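Lysine/ornithine decarboxylase (Selenomonas ruminantium, PDB 5GJO) decarboxylates both L-lysine and L-ornithine with pyridoxal 5'-phosphate as cofactor, yielding cadaverine and putrescine for polyamine synthesis. Local coordinates at residues E58-L63 / S68-A73; V181-L186 / P257-C262; A189-A194 / G219-P224. The protein carries 2 engineered substitutions. All blocks are in the same frame, centred on the assembly; numbering follows the deposited sequence.

From the N terminus, contact 1 comes first: 58-63 on helix 57-65 meets 68-73 after four intervening residues, closing a short loop within the beta-alpha-beta unit of strands 45-50 and 69-72. Contact 2 closes a far longer loop, bringing 181-186, after strand 173-178, to 257-262, after strand 252-255. Contact 3, between 189-194 and 219-224, is nested inside that loop, its centre about 7 Å from that of contact 2; Ser185 N probably hydrogen-bonds to Gly220 O at 2.9 Å. Contact 1 stands in series with both, touching contact 2 through Ile59 and Cys262. All three touch pyridoxal phosphate: contact 1 reaches its ring nitrogen, contacts 2 and 3 its phosphate.

Contact 1: E58-L63 / S68-A73; sequences EILSLL and SHFDVA. With PLP (pyridoxal-5'-phosphate), chain H.
The rim of the Phe70 ring is turned to a backbone oxygen: Leu60 O lies near the ring plane, 3.6 Å from Phe70 CZ, so the helix presents a carbonyl to the ring's edge. Phe70 has CG anti to its carbonyl carbon (chi1 -60°), which sends the ring from strand 69-72 to helix 57-65. There the methyl Leu60 CD2 meets Phe70 CE1 at 4.0 Å, the two side chains crossing obliquely, and Leu63 CB comes to 4.2 Å from Phe70 CZ. Nearer the turn, Ser68 N donates to Leu63 O over 3.0 Å, with an N-H...O angle of 159° and the donor tilted from the carbonyl plane. Leu63 CB and Ser68 CB touch at 3.8 Å, while Ser68 OG turns back and donates to His69 O, in that carbonyl's plane and on a lone pair. The helix-to-strand return of this beta-alpha-beta unit is thus packed and bonded together. Beyond it, Asp71 OD2 lies 3.0 Å from PLP N1 and also forms a salt bridge with Lys52. This acid cluster, Asp71 with Glu256 close by, would probably favour a protonated pyridine nitrogen, with Lys52 offsetting part of the charge, and so help the cofactor act as an electron sink.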
loop_
_atom_site.group_PDB
_atom_site.type_symbol
_atom_site.label_atom_id
_atom_site.label_comp_id
_atom_site.label_asym_id
_atom_site.label_seq_id
_atom_site.Cartn_x
_atom_site.Cartn_y
_atom_site.Cartn_z
ATOM N N GLU A 58 12.646 -16.051 -8.165
ATOM C CA GLU A 58 12.711 -17.448 -8.513
ATOM C C GLU A 58 11.534 -17.906 -9.355
ATOM O O GLU A 58 11.642 -18.861 -10.160
ATOM C CB GLU A 58 12.789 -18.352 -7.280
ATOM C CG GLU A 58 14.078 -18.129 -6.460
ATOM C CD GLU A 58 14.034 -16.927 -5.515
ATOM O OE1 GLU A 58 13.093 -16.095 -5.464
ATOM O OE2 GLU A 58 15.017 -16.763 -4.759
ATOM N N ILE A 59 10.397 -17.240 -9.175
ATOM C CA ILE A 59 9.207 -17.524 -10.017
ATOM C C ILE A 59 9.444 -17.101 -11.452
ATOM O O ILE A 59 9.157 -17.876 -12.396
ATOM C CB ILE A 59 7.926 -16.902 -9.402
ATOM C CG1 ILE A 59 7.603 -17.618 -8.063
ATOM C CG2 ILE A 59 6.772 -16.938 -10.426
ATOM C CD1 ILE A 59 6.357 -17.147 -7.392
ATOM N N LEU A 60 10.025 -15.913 -11.593
ATOM C CA LEU A 60 10.319 -15.371 -12.914
ATOM C C LEU A 60 11.339 -16.259 -13.640
ATOM O O LEU A 60 11.158 -16.567 -14.809
ATOM C CB LEU A 60 10.819 -13.953 -12.864
ATOM C CG LEU A 60 9.850 -12.998 -12.145
ATOM C CD1 LEU A 60 10.504 -11.625 -12.019
ATOM C CD2 LEU A 60 8.482 -12.889 -12.873
ATOM N N SER A 61 12.363 -16.714 -12.917
ATOM C CA SER A 61 13.338 -17.582 -13.549
ATOM C C SER A 61 12.744 -18.899 -13.934
ATOM O O SER A 61 13.102 -19.472 -14.999
ATOM C CB SER A 61 14.587 -17.736 -12.609
ATOM O OG SER A 61 15.188 -16.495 -12.351
ATOM N N LEU A 62 11.916 -19.496 -13.059
ATOM C CA LEU A 62 11.224 -20.681 -13.396
ATOM C C LEU A 62 10.435 -20.534 -14.734
ATOM O O LEU A 62 10.526 -21.380 -15.708
ATOM C CB LEU A 62 10.302 -21.130 -12.229
ATOM C CG LEU A 62 9.245 -22.157 -12.635
ATOM C CD1 LEU A 62 9.994 -23.487 -12.820
ATOM C CD2 LEU A 62 8.127 -22.339 -11.621
ATOM N N LEU A 63 9.579 -19.501 -14.768
ATOM C CA LEU A 63 8.796 -19.248 -15.915
ATOM C C LEU A 63 9.619 -18.992 -17.184
ATOM O O LEU A 63 9.231 -19.554 -18.234
ATOM C CB LEU A 63 7.786 -18.065 -15.706
ATOM C CG LEU A 63 6.665 -18.447 -14.711
ATOM C CD1 LEU A 63 5.965 -17.189 -14.210
ATOM C CD2 LEU A 63 5.674 -19.383 -15.355
ATOM N N SER A 68 8.222 -19.105 -20.981
ATOM C CA SER A 68 7.204 -18.038 -20.888
ATOM C C SER A 68 7.783 -16.777 -21.411
ATOM O O SER A 68 8.972 -16.503 -21.211
ATOM C CB SER A 68 6.816 -17.842 -19.408
ATOM O OG SER A 68 5.737 -16.894 -19.251
ATOM N N HIS A 69 6.924 -15.915 -21.980
ATOM C CA HIS A 69 7.269 -14.532 -22.136
ATOM C C HIS A 69 6.747 -13.711 -20.934
ATOM O O HIS A 69 6.219 -14.289 -19.941
ATOM C CB HIS A 69 6.638 -13.960 -23.435
ATOM C CG HIS A 69 7.172 -14.542 -24.713
ATOM N ND1 HIS A 69 7.200 -15.895 -24.981
ATOM C CD2 HIS A 69 7.735 -13.938 -25.794
ATOM C CE1 HIS A 69 7.735 -16.112 -26.174
ATOM N NE2 HIS A 69 8.060 -14.933 -26.693
ATOM N N PHE A 70 6.940 -12.382 -21.007
ATOM C CA PHE A 70 6.564 -11.514 -19.887
ATOM C C PHE A 70 5.879 -10.226 -20.300
ATOM O O PHE A 70 6.285 -9.619 -21.252
ATOM C CB PHE A 70 7.769 -11.138 -19.041
ATOM C CG PHE A 70 8.461 -12.324 -18.436
ATOM C CD1 PHE A 70 8.007 -12.846 -17.224
ATOM C CD2 PHE A 70 9.479 -13.003 -19.143
ATOM C CE1 PHE A 70 8.586 -14.010 -16.717
ATOM C CE2 PHE A 70 10.058 -14.143 -18.641
ATOM C CZ PHE A 70 9.595 -14.675 -17.426
ATOM N N ASP A 71 4.871 -9.838 -19.537
ATOM C CA ASP A 71 4.183 -8.564 -19.682
ATOM C C ASP A 71 4.719 -7.687 -18.561
ATOM O O ASP A 71 4.640 -8.037 -17.359
ATOM C CB ASP A 71 2.682 -8.777 -19.510
ATOM C CG ASP A 71 1.959 -7.526 -19.005
ATOM O OD1 ASP A 71 2.393 -6.398 -19.293
ATOM O OD2 ASP A 71 0.965 -7.645 -18.289
ATOM N N VAL A 72 5.289 -6.537 -18.922
ATOM C CA VAL A 72 5.924 -5.603 -18.007
ATOM C C VAL A 72 5.143 -4.277 -18.021
ATOM O O VAL A 72 4.683 -3.867 -19.095
ATOM C CB VAL A 72 7.382 -5.274 -18.362
ATOM C CG1 VAL A 72 8.233 -6.544 -18.184
ATOM C CG2 VAL A 72 7.561 -4.816 -19.802
ATOM N N ALA A 73 5.027 -3.670 -16.859
ATOM C CA ALA A 73 4.234 -2.436 -16.637
ATOM C C ALA A 73 5.053 -1.207 -16.447
ATOM O O ALA A 73 4.452 -0.126 -16.353
ATOM C CB ALA A 73 3.409 -2.609 -15.376
HETATM N N1 PLP H . -1.986 -7.822 -18.466
HETATM C C2 PLP H . -2.375 -6.534 -18.308
HETATM C C2A PLP H . -2.092 -5.526 -19.390
HETATM C C3 PLP H . -3.079 -6.113 -17.070
HETATM O O3 PLP H . -3.479 -4.824 -16.889
HETATM C C4 PLP H . -3.330 -7.147 -16.042
HETATM C C4A PLP H . -4.023 -6.824 -14.775
HETATM O O4A PLP H . -4.023 -5.680 -14.353
HETATM C C5 PLP H . -2.854 -8.520 -16.336
HETATM C C6 PLP H . -2.206 -8.775 -17.543
HETATM C C5A PLP H . -3.072 -9.633 -15.337
HETATM O O4P PLP H . -4.449 -9.681 -14.972
HETATM P P PLP H . -5.021 -10.908 -14.101
HETATM O O1P PLP H . -4.800 -12.114 -14.983
HETATM O O2P PLP H . -6.472 -10.555 -13.882
HETATM O O3P PLP H . -4.178 -10.890 -12.848
#

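Contact 2: V181-L186 / P257-C262; sequences VGSQSL and PGRYMC. With PLP (pyridoxal-5'-phosphate), chain H.
Two first torsions near anti make the meeting of Ser183 and Arg259 possible: Ser183 OG stands opposite its own N (chi1 -160°), and Arg259 stays extended until a bend at chi3 (-66°) swings its guanidinium back to the serine. Arg259 NH2 donates to Ser183 OG over 2.9 Å, with the oxygen 16° out of the guanidinium plane; the bond from NE is long and weak. Ser183 OG donates to PLP O2P at 2.6 Å, and thus relays the arginine's grip to the phosphate. Water 1, in plane at the guanidinium edge, accepts from Arg259 NE at 3.0 Å and from Gln184 N, and donates a hydrogen bond to PLP O2P. Gln184 crosses the arginine at about a right angle, its OE1 3.4 Å from Arg259 CD, while its NE2 is bonded to Val223 O. The backbone completes the clasp: Gly258 N reaches PLP O1P at 3.0 Å and Arg259 N reaches PLP O3P at 2.6 Å. Arg259 NH1 forms a salt bridge with Asp300, which probably helps fix the guanidinium. Phosphate charge is therefore probably stabilised by hydrogen bonds from neutral donors, with the arginine side chain acting from the second shell through serine and water.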
loop_
_atom_site.group_PDB
_atom_site.type_symbol
_atom_site.label_atom_id
_atom_site.label_comp_id
_atom_site.label_asym_id
_atom_site.label_seq_id
_atom_site.Cartn_x
_atom_site.Cartn_y
_atom_site.Cartn_z
ATOM N N VAL A 181 -10.357 -8.327 -20.378
ATOM C CA VAL A 181 -11.778 -8.371 -19.994
ATOM C C VAL A 181 -12.051 -7.819 -18.571
ATOM O O VAL A 181 -13.213 -7.525 -18.196
ATOM C CB VAL A 181 -12.407 -9.759 -20.141
ATOM C CG1 VAL A 181 -12.368 -10.284 -21.554
ATOM C CG2 VAL A 181 -11.870 -10.760 -19.150
ATOM N N GLY A 182 -10.973 -7.699 -17.813
ATOM C CA GLY A 182 -11.011 -7.299 -16.420
ATOM C C GLY A 182 -10.471 -8.394 -15.508
ATOM O O GLY A 182 -10.381 -9.515 -15.909
ATOM N N SER A 183 -10.062 -8.016 -14.303
ATOM C CA SER A 183 -9.462 -8.972 -13.377
ATOM C C SER A 183 -10.479 -9.786 -12.584
ATOM O O SER A 183 -11.530 -9.305 -12.249
ATOM C CB SER A 183 -8.436 -8.324 -12.452
ATOM O OG SER A 183 -7.563 -9.283 -11.915
ATOM N N GLN A 184 -10.116 -11.027 -12.288
ATOM C CA GLN A 184 -11.006 -11.942 -11.625
ATOM C C GLN A 184 -12.318 -12.025 -12.376
ATOM O O GLN A 184 -13.328 -11.643 -11.876
ATOM C CB GLN A 184 -11.222 -11.596 -10.151
ATOM C CG GLN A 184 -12.056 -12.622 -9.406
ATOM C CD GLN A 184 -11.282 -13.881 -9.027
ATOM O OE1 GLN A 184 -10.168 -14.077 -9.439
ATOM N NE2 GLN A 184 -11.914 -14.737 -8.236
ATOM N N SER A 185 -12.245 -12.452 -13.627
ATOM C CA SER A 185 -13.419 -12.584 -14.442
ATOM C C SER A 185 -14.082 -13.929 -14.186
ATOM O O SER A 185 -13.457 -14.956 -14.288
ATOM C CB SER A 185 -13.054 -12.472 -15.921
ATOM O OG SER A 185 -14.158 -12.728 -16.718
ATOM N N LEU A 186 -15.351 -13.886 -13.839
ATOM C CA LEU A 186 -16.145 -15.094 -13.708
ATOM C C LEU A 186 -16.948 -15.340 -14.985
ATOM O O LEU A 186 -17.738 -16.230 -15.027
ATOM C CB LEU A 186 -17.039 -15.041 -12.466
ATOM C CG LEU A 186 -16.324 -14.659 -11.160
ATOM C CD1 LEU A 186 -17.243 -14.621 -9.958
ATOM C CD2 LEU A 186 -15.179 -15.606 -10.901
ATOM N N PRO A 257 -1.857 -13.734 -18.516
ATOM C CA PRO A 257 -2.306 -14.064 -17.165
ATOM C C PRO A 257 -1.362 -13.496 -16.100
ATOM O O PRO A 257 -0.113 -13.644 -16.196
ATOM C CB PRO A 257 -2.246 -15.604 -17.137
ATOM C CG PRO A 257 -1.062 -15.872 -18.078
ATOM C CD PRO A 257 -1.457 -14.947 -19.223
ATOM N N GLY A 258 -1.932 -12.849 -15.066
ATOM C CA GLY A 258 -1.216 -12.458 -13.866
ATOM C C GLY A 258 -1.698 -13.323 -12.674
ATOM O O GLY A 258 -1.013 -14.256 -12.264
ATOM N N ARG A 259 -2.883 -12.988 -12.148
ATOM C CA ARG A 259 -3.418 -13.590 -10.903
ATOM C C ARG A 259 -3.321 -15.097 -10.861
ATOM O O ARG A 259 -2.959 -15.701 -9.842
ATOM C CB ARG A 259 -4.894 -13.175 -10.722
ATOM C CG ARG A 259 -5.411 -13.434 -9.318
ATOM C CD ARG A 259 -6.909 -13.168 -9.314
ATOM N NE ARG A 259 -7.242 -11.775 -9.557
ATOM C CZ ARG A 259 -7.182 -10.793 -8.684
ATOM N NH1 ARG A 259 -6.828 -10.992 -7.423
ATOM N NH2 ARG A 259 -7.562 -9.570 -9.070
ATOM N N TYR A 260 -3.678 -15.699 -11.967
ATOM C CA TYR A 260 -3.826 -17.140 -12.042
ATOM C C TYR A 260 -2.493 -17.878 -11.805
ATOM O O TYR A 260 -2.479 -18.929 -11.233
ATOM C CB TYR A 260 -4.481 -17.554 -13.383
ATOM C CG TYR A 260 -4.230 -18.991 -13.764
ATOM C CD1 TYR A 260 -5.026 -20.010 -13.301
ATOM C CD2 TYR A 260 -3.131 -19.327 -14.516
ATOM C CE1 TYR A 260 -4.752 -21.330 -13.623
ATOM C CE2 TYR A 260 -2.850 -20.642 -14.837
ATOM C CZ TYR A 260 -3.666 -21.640 -14.392
ATOM O OH TYR A 260 -3.369 -22.933 -14.704
ATOM N N MET A 261 -1.402 -17.341 -12.328
ATOM C CA MET A 261 -0.170 -18.114 -12.409
ATOM C C MET A 261 0.342 -18.480 -11.008
ATOM O O MET A 261 0.752 -19.622 -10.824
ATOM C CB MET A 261 0.902 -17.370 -13.214
ATOM C CG MET A 261 2.023 -18.248 -13.740
ATOM S SD MET A 261 1.393 -19.503 -14.872
ATOM C CE MET A 261 0.900 -18.540 -16.301
ATOM N N CYS A 262 0.292 -17.550 -10.046
ATOM C CA CYS A 262 0.842 -17.833 -8.709
ATOM C C CYS A 262 -0.186 -17.793 -7.605
ATOM O O CYS A 262 0.171 -18.032 -6.465
ATOM C CB CYS A 262 1.980 -16.881 -8.382
ATOM S SG CYS A 262 3.171 -16.648 -9.696
HETATM N N1 PLP H . -1.986 -7.822 -18.466
HETATM C C2 PLP H . -2.375 -6.534 -18.308
HETATM C C2A PLP H . -2.092 -5.526 -19.390
HETATM C C3 PLP H . -3.079 -6.113 -17.070
HETATM O O3 PLP H . -3.479 -4.824 -16.889
HETATM C C4 PLP H . -3.330 -7.147 -16.042
HETATM C C4A PLP H . -4.023 -6.824 -14.775
HETATM O O4A PLP H . -4.023 -5.680 -14.353
HETATM C C5 PLP H . -2.854 -8.520 -16.336
HETATM C C6 PLP H . -2.206 -8.775 -17.543
HETATM C C5A PLP H . -3.072 -9.633 -15.337
HETATM O O4P PLP H . -4.449 -9.681 -14.972
HETATM P P PLP H . -5.021 -10.908 -14.101
HETATM O O1P PLP H . -4.800 -12.114 -14.983
HETATM O O2P PLP H . -6.472 -10.555 -13.882
HETATM O O3P PLP H . -4.178 -10.890 -12.848
HETATM O O HOH W 1 -7.714 -12.441 -12.483
#

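Contact 3: A189-A194 / G219-P224; sequences AAYEEA and GGFPVP. With PLP (pyridoxal-5'-phosphate), chain H; SO4 (sulfate ion), chain C.
Tyr191 reaches from helix 189-207 to the glycine-rich loop, its phenol end meeting Gly219 and Gly220. With CG anti to the carbonyl carbon (chi1 -65°) and the ring turned about perpendicular to that first bond, the side chain carries its hydroxyl toward the loop. Tyr191 OH donates to Gly219 O over 2.7 Å; the donor is tilted 31° from the carbonyl plane, while the acceptor itself lies at the tyrosine's edge, near the ring plane.

Phe221 likewise holds its CG anti to the carbonyl carbon, which sets its ring beside the phenol. The ring planes are only 14° apart, but with centroids 5.6 Å from each other they are slid until they barely overlap. It is Tyr191 OH that sits over a face of Phe221, toward the rim and 4.1 Å from its CD1. Ile240 of helix 233-247 packs on both aromatic side chains. Were this tyrosine an alanine, Gly219 O would probably lose its phenol donor and Phe221 the neighbour over that face, leaving the loop less firmly fixed.

A CB on Gly220 would clash with Tyr191 OH and with the preceding carbonyl O, and one on Gly219 with PLP O1P, consistent with glycine at both positions. Gly220 N instead donates almost straight to PLP O1P, at 2.9 Å. A glycine-rich loop after a barrel strand, giving backbone N-H to the cofactor phosphate, is characteristic of the pyridoxal-binding TIM barrel of this decarboxylase family.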
loop_
_atom_site.group_PDB
_atom_site.type_symbol
_atom_site.label_atom_id
_atom_site.label_comp_id
_atom_site.label_asym_id
_atom_site.label_seq_id
_atom_site.Cartn_x
_atom_site.Cartn_y
_atom_site.Cartn_z
ATOM N N ALA A 189 -17.996 -15.831 -21.436
ATOM C CA ALA A 189 -18.595 -15.100 -22.571
ATOM C C ALA A 189 -17.910 -13.797 -22.924
ATOM O O ALA A 189 -17.876 -13.389 -24.118
ATOM C CB ALA A 189 -20.079 -14.805 -22.315
ATOM N N ALA A 190 -17.377 -13.114 -21.930
ATOM C CA ALA A 190 -16.697 -11.868 -22.199
ATOM C C ALA A 190 -15.516 -12.111 -23.134
ATOM O O ALA A 190 -15.270 -11.333 -24.005
ATOM C CB ALA A 190 -16.226 -11.228 -20.912
ATOM N N TYR A 191 -14.778 -13.194 -22.914
ATOM C CA TYR A 191 -13.697 -13.534 -23.812
ATOM C C TYR A 191 -14.228 -13.873 -25.207
ATOM O O TYR A 191 -13.697 -13.451 -26.189
ATOM C CB TYR A 191 -12.903 -14.719 -23.275
ATOM C CG TYR A 191 -12.165 -14.463 -21.986
ATOM C CD1 TYR A 191 -10.865 -13.991 -21.988
ATOM C CD2 TYR A 191 -12.743 -14.744 -20.769
ATOM C CE1 TYR A 191 -10.173 -13.771 -20.817
ATOM C CE2 TYR A 191 -12.062 -14.538 -19.593
ATOM C CZ TYR A 191 -10.763 -14.044 -19.617
ATOM O OH TYR A 191 -10.070 -13.827 -18.457
ATOM N N GLU A 192 -15.301 -14.640 -25.260
ATOM C CA GLU A 192 -15.862 -15.058 -26.536
ATOM C C GLU A 192 -16.352 -13.882 -27.368
ATOM O O GLU A 192 -16.145 -13.836 -28.554
ATOM C CB GLU A 192 -16.990 -16.057 -26.311
ATOM C CG GLU A 192 -16.501 -17.373 -25.756
ATOM C CD GLU A 192 -17.608 -18.325 -25.353
ATOM O OE1 GLU A 192 -17.433 -19.519 -25.545
ATOM O OE2 GLU A 192 -18.632 -17.887 -24.831
ATOM N N GLU A 193 -17.008 -12.950 -26.713
ATOM C CA GLU A 193 -17.481 -11.714 -27.332
ATOM C C GLU A 193 -16.346 -10.811 -27.864
ATOM O O GLU A 193 -16.407 -10.327 -28.961
ATOM C CB GLU A 193 -18.373 -10.931 -26.360
ATOM C CG GLU A 193 -18.654 -9.495 -26.776
ATOM C CD GLU A 193 -19.640 -8.745 -25.880
ATOM O OE1 GLU A 193 -20.563 -9.374 -25.363
ATOM O OE2 GLU A 193 -19.498 -7.530 -25.735
ATOM N N ALA A 194 -15.302 -10.628 -27.071
ATOM C CA ALA A 194 -14.138 -9.854 -27.472
ATOM C C ALA A 194 -13.454 -10.425 -28.684
ATOM O O ALA A 194 -13.012 -9.649 -29.600
ATOM C CB ALA A 194 -13.207 -9.720 -26.295
ATOM N N GLY A 219 -5.550 -11.020 -19.551
ATOM C CA GLY A 219 -5.600 -11.995 -18.475
ATOM C C GLY A 219 -6.994 -12.176 -17.977
ATOM O O GLY A 219 -7.961 -12.199 -18.765
ATOM N N GLY A 220 -7.135 -12.149 -16.637
ATOM C CA GLY A 220 -8.413 -12.183 -15.954
ATOM C C GLY A 220 -8.878 -13.532 -15.461
ATOM O O GLY A 220 -9.900 -13.625 -14.820
ATOM N N PHE A 221 -8.110 -14.563 -15.779
ATOM C CA PHE A 221 -8.448 -15.879 -15.300
ATOM C C PHE A 221 -8.521 -15.815 -13.724
ATOM O O PHE A 221 -7.626 -15.271 -13.111
ATOM C CB PHE A 221 -7.399 -16.886 -15.751
ATOM C CG PHE A 221 -7.122 -16.830 -17.231
ATOM C CD1 PHE A 221 -7.985 -17.371 -18.090
ATOM C CD2 PHE A 221 -6.060 -16.096 -17.699
ATOM C CE1 PHE A 221 -7.745 -17.306 -19.473
ATOM C CE2 PHE A 221 -5.831 -15.970 -19.059
ATOM C CZ PHE A 221 -6.654 -16.594 -19.922
ATOM N N PRO A 222 -9.560 -16.396 -13.107
ATOM C CA PRO A 222 -9.802 -16.182 -11.697
ATOM C C PRO A 222 -9.122 -17.161 -10.797
ATOM O O PRO A 222 -8.651 -18.199 -11.214
ATOM C CB PRO A 222 -11.321 -16.246 -11.612
ATOM C CG PRO A 222 -11.641 -17.316 -12.579
ATOM C CD PRO A 222 -10.771 -16.870 -13.765
ATOM N N VAL A 223 -9.043 -16.786 -9.561
ATOM C CA VAL A 223 -8.453 -17.650 -8.480
ATOM C C VAL A 223 -9.485 -17.723 -7.311
ATOM O O VAL A 223 -10.258 -16.758 -7.084
ATOM C CB VAL A 223 -7.189 -16.883 -8.054
ATOM C CG1 VAL A 223 -6.691 -17.133 -6.623
ATOM C CG2 VAL A 223 -6.084 -17.032 -9.117
ATOM N N PRO A 224 -9.459 -18.810 -6.530
ATOM C CA PRO A 224 -10.348 -19.007 -5.396
ATOM C C PRO A 224 -10.053 -17.963 -4.283
ATOM O O PRO A 224 -8.900 -17.602 -4.010
ATOM C CB PRO A 224 -10.026 -20.409 -4.854
ATOM C CG PRO A 224 -8.998 -20.937 -5.689
ATOM C CD PRO A 224 -8.592 -19.980 -6.767
HETATM N N1 PLP H . -1.986 -7.822 -18.466
HETATM C C2 PLP H . -2.375 -6.534 -18.308
HETATM C C2A PLP H . -2.092 -5.526 -19.390
HETATM C C3 PLP H . -3.079 -6.113 -17.070
HETATM O O3 PLP H . -3.479 -4.824 -16.889
HETATM C C4 PLP H . -3.330 -7.147 -16.042
HETATM C C4A PLP H . -4.023 -6.824 -14.775
HETATM O O4A PLP H . -4.023 -5.680 -14.353
HETATM C C5 PLP H . -2.854 -8.520 -16.336
HETATM C C6 PLP H . -2.206 -8.775 -17.543
HETATM C C5A PLP H . -3.072 -9.633 -15.337
HETATM O O4P PLP H . -4.449 -9.681 -14.972
HETATM P P PLP H . -5.021 -10.908 -14.101
HETATM O O1P PLP H . -4.800 -12.114 -14.983
HETATM O O2P PLP H . -6.472 -10.555 -13.882
HETATM O O3P PLP H . -4.178 -10.890 -12.848
HETATM S S SO4 C . -20.898 -15.999 -18.654
HETATM O O1 SO4 C . -19.721 -16.721 -19.228
HETATM O O2 SO4 C . -22.125 -16.492 -19.265
HETATM O O3 SO4 C . -20.860 -16.426 -17.225
HETATM O O4 SO4 C . -20.793 -14.518 -18.740
#